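Side-chain contacts in ribonuclease S-F11 (Nicotiana alata, PDB 1IOO), which cleaves RNA as a secreted ribonuclease of the T2 family and takes part in gametophytic self-incompatibility, by which the plant rejects its own pollen: residues K58-L63 with T79-W84; E3-V8 with F105-R110. All blocks are in the same frame, centred on the assembly; numbering follows the deposited sequence.

Contact 1 (K58-L63 with T79-W84); sequences KMLNDL and TEQPSW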
loop_
_atom_site.group_PDB
_atom_site.type_symbol
_atom_site.label_atom_id
_atom_site.label_comp_id
_atom_site.label_asym_id
_atom_site.label_seq_id
_atom_site.Cartn_x
_atom_site.Cartn_y
_atom_site.Cartn_z
ATOM N N LYS A 58 10.271 -12.871 14.649
ATOM C CA LYS A 58 8.859 -12.528 14.496
ATOM C C LYS A 58 8.639 -11.410 13.487
ATOM O O LYS A 58 7.793 -11.533 12.603
ATOM C CB LYS A 58 8.244 -12.120 15.838
ATOM C CG LYS A 58 6.748 -11.839 15.756
ATOM C CD LYS A 58 6.196 -11.368 17.092
ATOM C CE LYS A 58 4.688 -11.163 17.039
ATOM N NZ LYS A 58 4.277 -10.106 16.072
ATOM N N MET A 59 9.369 -10.308 13.635
ATOM C CA MET A 59 9.212 -9.185 12.715
ATOM C C MET A 59 9.430 -9.629 11.275
ATOM O O MET A 59 8.705 -9.214 10.369
ATOM C CB MET A 59 10.179 -8.050 13.069
ATOM C CG MET A 59 10.069 -6.824 12.161
ATOM S SD MET A 59 8.428 -6.031 12.146
ATOM C CE MET A 59 8.679 -4.724 13.331
ATOM N N LEU A 60 10.431 -10.479 11.065
ATOM C CA LEU A 60 10.719 -10.980 9.734
ATOM C C LEU A 60 9.552 -11.809 9.197
ATOM O O LEU A 60 9.136 -11.633 8.054
ATOM C CB LEU A 60 12.014 -11.804 9.737
ATOM C CG LEU A 60 12.397 -12.506 8.429
ATOM C CD1 LEU A 60 12.375 -11.526 7.261
ATOM C CD2 LEU A 60 13.784 -13.107 8.590
ATOM N N ASN A 61 9.016 -12.703 10.025
ATOM C CA ASN A 61 7.886 -13.517 9.597
ATOM C C ASN A 61 6.656 -12.658 9.338
ATOM O O ASN A 61 5.902 -12.907 8.399
ATOM C CB ASN A 61 7.538 -14.579 10.643
ATOM C CG ASN A 61 8.567 -15.681 10.713
ATOM O OD1 ASN A 61 9.105 -16.109 9.690
ATOM N ND2 ASN A 61 8.838 -16.163 11.921
ATOM N N ASP A 62 6.449 -11.650 10.179
ATOM C CA ASP A 62 5.303 -10.765 10.023
ATOM C C ASP A 62 5.392 -9.974 8.724
ATOM O O ASP A 62 4.410 -9.858 7.991
ATOM C CB ASP A 62 5.190 -9.783 11.197
ATOM C CG ASP A 62 4.711 -10.444 12.483
ATOM O OD1 ASP A 62 4.112 -11.536 12.417
ATOM O OD2 ASP A 62 4.919 -9.856 13.562
ATOM N N LEU A 63 6.578 -9.453 8.428
ATOM C CA LEU A 63 6.765 -8.656 7.225
ATOM C C LEU A 63 6.695 -9.505 5.967
ATOM O O LEU A 63 6.146 -9.070 4.958
ATOM C CB LEU A 63 8.092 -7.897 7.280
ATOM C CG LEU A 63 8.092 -6.732 8.274
ATOM C CD1 LEU A 63 9.511 -6.195 8.421
ATOM C CD2 LEU A 63 7.131 -5.648 7.795
ATOM N N THR A 79 16.313 -12.891 3.404
ATOM C CA THR A 79 17.718 -12.699 3.736
ATOM C C THR A 79 18.220 -11.289 3.420
ATOM O O THR A 79 18.770 -10.616 4.293
ATOM C CB THR A 79 18.611 -13.711 2.977
ATOM O OG1 THR A 79 18.207 -15.045 3.310
ATOM C CG2 THR A 79 20.073 -13.528 3.367
ATOM N N GLU A 80 18.023 -10.838 2.185
ATOM C CA GLU A 80 18.555 -9.543 1.767
ATOM C C GLU A 80 17.537 -8.408 1.887
ATOM O O GLU A 80 17.907 -7.236 1.793
ATOM C CB GLU A 80 19.119 -9.640 0.352
ATOM C CG GLU A 80 20.171 -10.738 0.190
ATOM C CD GLU A 80 21.222 -10.729 1.290
ATOM O OE1 GLU A 80 21.675 -9.636 1.679
ATOM O OE2 GLU A 80 21.601 -11.820 1.760
ATOM N N GLN A 81 16.261 -8.750 2.057
ATOM C CA GLN A 81 15.202 -7.752 2.283
ATOM C C GLN A 81 15.360 -6.513 1.377
ATOM O O GLN A 81 15.299 -5.370 1.839
ATOM C CB GLN A 81 15.260 -7.366 3.771
ATOM C CG GLN A 81 15.173 -8.616 4.664
ATOM C CD GLN A 81 15.383 -8.378 6.143
ATOM O OE1 GLN A 81 15.274 -7.259 6.644
ATOM N NE2 GLN A 81 15.675 -9.457 6.861
ATOM N N PRO A 82 15.466 -6.725 0.063
ATOM C CA PRO A 82 15.644 -5.624 -0.888
ATOM C C PRO A 82 14.546 -4.564 -0.932
ATOM O O PRO A 82 14.839 -3.369 -0.998
ATOM C CB PRO A 82 15.814 -6.349 -2.219
ATOM C CG PRO A 82 14.959 -7.560 -2.048
ATOM C CD PRO A 82 15.273 -8.007 -0.641
ATOM N N SER A 83 13.288 -4.985 -0.910
ATOM C CA SER A 83 12.195 -4.029 -1.007
ATOM C C SER A 83 11.975 -3.277 0.289
ATOM O O SER A 83 11.705 -2.078 0.268
ATOM C CB SER A 83 10.913 -4.716 -1.467
ATOM O OG SER A 83 11.116 -5.251 -2.761
ATOM N N TRP A 84 12.075 -3.971 1.419
ATOM C CA TRP A 84 11.920 -3.301 2.698
ATOM C C TRP A 84 13.006 -2.251 2.876
ATOM O O TRP A 84 12.736 -1.139 3.332
ATOM C CB TRP A 84 11.957 -4.304 3.855
ATOM C CG TRP A 84 10.871 -5.327 3.757
ATOM C CD1 TRP A 84 9.641 -5.166 3.163
ATOM C CD2 TRP A 84 10.919 -6.687 4.217
ATOM N NE1 TRP A 84 8.937 -6.346 3.216
ATOM C CE2 TRP A 84 9.693 -7.292 3.855
ATOM C CE3 TRP A 84 11.879 -7.455 4.894
ATOM C CZ2 TRP A 84 9.400 -8.630 4.144
ATOM C CZ3 TRP A 84 11.586 -8.793 5.182
ATOM C CH2 TRP A 84 10.355 -9.361 4.804
#
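Leu63 lies over one face of the Trp84 indole: its CB is 3.8 Å from the centroid of the six-membered ring and 23° off the ring normal, a CH-pi contact offset toward the rim, where CB is 3.5 Å from CZ2. Leu60 comes to the ring edge instead. With CG anti to the backbone N (chi1 175°), its side chain crosses that of Trp84 at about a right angle and puts CD1 3.5 Å from CZ3. The indole NH (NE1) is hydrogen-bonded to the carbonyl of Trp67. Gln81, left-handed in backbone conformation, extends beyond CG with its amide carbon CD at the indole edge, in the ring plane; NE2 passes 3.9 Å from Leu60 CD1. This buried amide is satisfied by Tyr52 OH at OE1 and by the carbonyls of Phe55 and Arg78 at NE2. With an alanine at Trp84, a gap is likely to open beside Leu60 and Leu63, and the Trp67 carbonyl would lose its indole donor. Gln81 joins helix 74-80 to helix 82-92 and takes the N-cap position of the second; both pack beside helix 57-66, while Leu63 also touches Phe105 of helix 101-113.

Contact 2 (E3-V8 with F105-R110); sequences EYLQLV and FGLALR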
loop_
_atom_site.group_PDB
_atom_site.type_symbol
_atom_site.label_atom_id
_atom_site.label_comp_id
_atom_site.label_asym_id
_atom_site.label_seq_id
_atom_site.Cartn_x
_atom_site.Cartn_y
_atom_site.Cartn_z
ATOM N N GLU A 3 3.059 16.419 6.003
ATOM C CA GLU A 3 1.640 16.675 6.225
ATOM C C GLU A 3 0.846 15.413 6.563
ATOM O O GLU A 3 -0.067 15.469 7.384
ATOM C CB GLU A 3 1.044 17.360 4.995
ATOM C CG GLU A 3 1.756 18.658 4.631
ATOM C CD GLU A 3 1.107 19.383 3.471
ATOM O OE1 GLU A 3 0.872 18.745 2.426
ATOM O OE2 GLU A 3 0.839 20.597 3.603
ATOM N N TYR A 4 1.168 14.285 5.938
ATOM C CA TYR A 4 0.403 13.069 6.208
ATOM C C TYR A 4 1.177 11.805 5.873
ATOM O O TYR A 4 2.233 11.844 5.242
ATOM C CB TYR A 4 -0.895 13.088 5.386
ATOM C CG TYR A 4 -0.675 13.051 3.884
ATOM C CD1 TYR A 4 -0.637 11.840 3.191
ATOM C CD2 TYR A 4 -0.460 14.226 3.161
ATOM C CE1 TYR A 4 -0.387 11.802 1.818
ATOM C CE2 TYR A 4 -0.208 14.199 1.791
ATOM C CZ TYR A 4 -0.170 12.990 1.125
ATOM O OH TYR A 4 0.110 12.964 -0.223
ATOM N N LEU A 5 0.639 10.680 6.329
ATOM C CA LEU A 5 1.188 9.367 6.035
ATOM C C LEU A 5 0.227 8.617 5.138
ATOM O O LEU A 5 -0.972 8.576 5.415
ATOM C CB LEU A 5 1.353 8.536 7.310
ATOM C CG LEU A 5 2.496 8.775 8.283
ATOM C CD1 LEU A 5 2.272 7.901 9.509
ATOM C CD2 LEU A 5 3.824 8.432 7.621
ATOM N N GLN A 6 0.729 8.046 4.053
ATOM C CA GLN A 6 -0.134 7.286 3.177
ATOM C C GLN A 6 0.211 5.810 3.209
ATOM O O GLN A 6 1.308 5.409 2.819
ATOM C CB GLN A 6 -0.052 7.784 1.726
ATOM C CG GLN A 6 -0.981 6.978 0.817
ATOM C CD GLN A 6 -0.926 7.374 -0.639
ATOM O OE1 GLN A 6 -1.661 6.828 -1.463
ATOM N NE2 GLN A 6 -0.055 8.321 -0.971
ATOM N N LEU A 7 -0.705 5.006 3.738
ATOM C CA LEU A 7 -0.524 3.570 3.706
ATOM C C LEU A 7 -0.968 3.061 2.348
ATOM O O LEU A 7 -2.124 3.250 1.959
ATOM C CB LEU A 7 -1.349 2.885 4.804
ATOM C CG LEU A 7 -1.288 1.350 4.795
ATOM C CD1 LEU A 7 0.072 0.879 5.295
ATOM C CD2 LEU A 7 -2.398 0.786 5.673
ATOM N N VAL A 8 -0.042 2.478 1.598
ATOM C CA VAL A 8 -0.364 1.972 0.276
ATOM C C VAL A 8 -0.481 0.467 0.289
ATOM O O VAL A 8 0.486 -0.239 0.579
ATOM C CB VAL A 8 0.697 2.386 -0.760
ATOM C CG1 VAL A 8 0.293 1.886 -2.148
ATOM C CG2 VAL A 8 0.853 3.900 -0.754
ATOM N N PHE A 105 8.257 0.204 10.573
ATOM C CA PHE A 105 7.691 -1.031 10.054
ATOM C C PHE A 105 6.580 -1.546 10.969
ATOM O O PHE A 105 5.586 -2.092 10.496
ATOM C CB PHE A 105 8.779 -2.087 9.846
ATOM C CG PHE A 105 9.581 -1.870 8.596
ATOM C CD1 PHE A 105 10.730 -1.081 8.608
ATOM C CD2 PHE A 105 9.147 -2.403 7.389
ATOM C CE1 PHE A 105 11.435 -0.823 7.438
ATOM C CE2 PHE A 105 9.841 -2.153 6.205
ATOM C CZ PHE A 105 10.988 -1.360 6.229
ATOM N N GLY A 106 6.740 -1.341 12.274
ATOM C CA GLY A 106 5.713 -1.771 13.212
ATOM C C GLY A 106 4.421 -1.016 12.962
ATOM O O GLY A 106 3.327 -1.579 13.057
ATOM N N LEU A 107 4.544 0.272 12.653
ATOM C CA LEU A 107 3.371 1.093 12.360
ATOM C C LEU A 107 2.674 0.598 11.100
ATOM O O LEU A 107 1.450 0.482 11.063
ATOM C CB LEU A 107 3.755 2.561 12.178
ATOM C CG LEU A 107 2.587 3.481 11.781
ATOM C CD1 LEU A 107 1.514 3.437 12.863
ATOM C CD2 LEU A 107 3.077 4.905 11.581
ATOM N N ALA A 108 3.459 0.311 10.065
ATOM C CA ALA A 108 2.902 -0.197 8.820
ATOM C C ALA A 108 2.066 -1.448 9.081
ATOM O O ALA A 108 0.959 -1.585 8.569
ATOM C CB ALA A 108 4.023 -0.504 7.827
ATOM N N LEU A 109 2.594 -2.351 9.902
ATOM C CA LEU A 109 1.885 -3.577 10.234
ATOM C C LEU A 109 0.610 -3.278 11.020
ATOM O O LEU A 109 -0.437 -3.875 10.772
ATOM C CB LEU A 109 2.798 -4.516 11.038
ATOM C CG LEU A 109 3.950 -5.146 10.243
ATOM C CD1 LEU A 109 4.908 -5.874 11.174
ATOM C CD2 LEU A 109 3.374 -6.107 9.216
ATOM N N ARG A 110 0.704 -2.341 11.960
ATOM C CA ARG A 110 -0.451 -1.959 12.774
ATOM C C ARG A 110 -1.562 -1.366 11.912
ATOM O O ARG A 110 -2.731 -1.728 12.055
ATOM C CB ARG A 110 -0.036 -0.939 13.841
ATOM C CG ARG A 110 -1.169 -0.491 14.758
ATOM C CD ARG A 110 -0.655 0.398 15.883
ATOM N NE ARG A 110 -0.491 1.796 15.488
ATOM C CZ ARG A 110 -1.500 2.638 15.280
ATOM N NH1 ARG A 110 -2.754 2.226 15.428
ATOM N NH2 ARG A 110 -1.258 3.899 14.942
#
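Leu5 keeps CG anti to its carbonyl carbon (chi1 -77°), whereas Leu107 sets CG anti to the backbone N (chi1 176°), and these two choices bring the leucines tip to tip between strand 4-10 and helix 101-113. One methyl from each makes the junction, Leu5 CD1 lying 3.7 Å from Leu107 CD2. Two residues further along the strand, Leu7, unlike Leu5, has CG anti to the backbone N (chi1 177°) and extends its CD1 toward the helix backbone. Leu7 CD1 is 4.2 Å from the carbonyl oxygen Ala108 O and 4.9 Å from Ala108 CB, a looser packing. It is consistent with the small side chain of Ala108 allowing the close backbone approach, Leu7 CA to Ala108 CA 7.2 Å. The contact is wholly apolar at its side chains and small, burying 109 Å² over the two segments.

The alternation of the strand decides who takes part: Leu5 and Leu7 point to the helix, while Gln6 and Val8 project from the other face, where the Gln6 amide oxygen meets Lys152 NZ and Val8 packs on His32 and Trp35. Backbone bonds hold the strand on both flanks, with Leu5 and Leu7 paired to Phe170 and Ile168 and Gln6 to Trp35. At the start of the strand Glu3 and Tyr4 both face Asp37 in a classic beta bulge. On the helix, Leu107 also packs on Tyr99 and Ala108 on Trp67, which widens the apolar layer.

Leu5 lies about 8 Å, side chain to side chain, from the proton acceptor His91, which places this packing near the active site. Aliphatic side chains from alternate strand positions, meeting a helix laid against the antiparallel sheet, contribute to the hydrophobic core between helix and sheet, as in the alpha+beta fold of RNase T2 enzymes.

How the contacts relate
The centres of the two contacts are about 16 Å apart, and helix 101-113 connects them: it meets strand 4-10 in contact 2, and through Phe105 and Leu109 it packs on the helices of contact 1. Phe105 CZ is 3.4 Å from Trp84 O, and Leu109 CD1 is 3.7 Å from Met59 SD. Along the chain the order is 3-8, 58-63, 79-84, 105-110, so contact 1 falls wholly within the span that contact 2 bridges. Helix 82-92, which starts in contact 1 and precedes helix 101-113, carries the proton acceptor His91. Contact 1 packs the helices on one another and contact 2 lays helix 101-113 on the antiparallel sheet, whose strand 30-37 bears the proton donor His32.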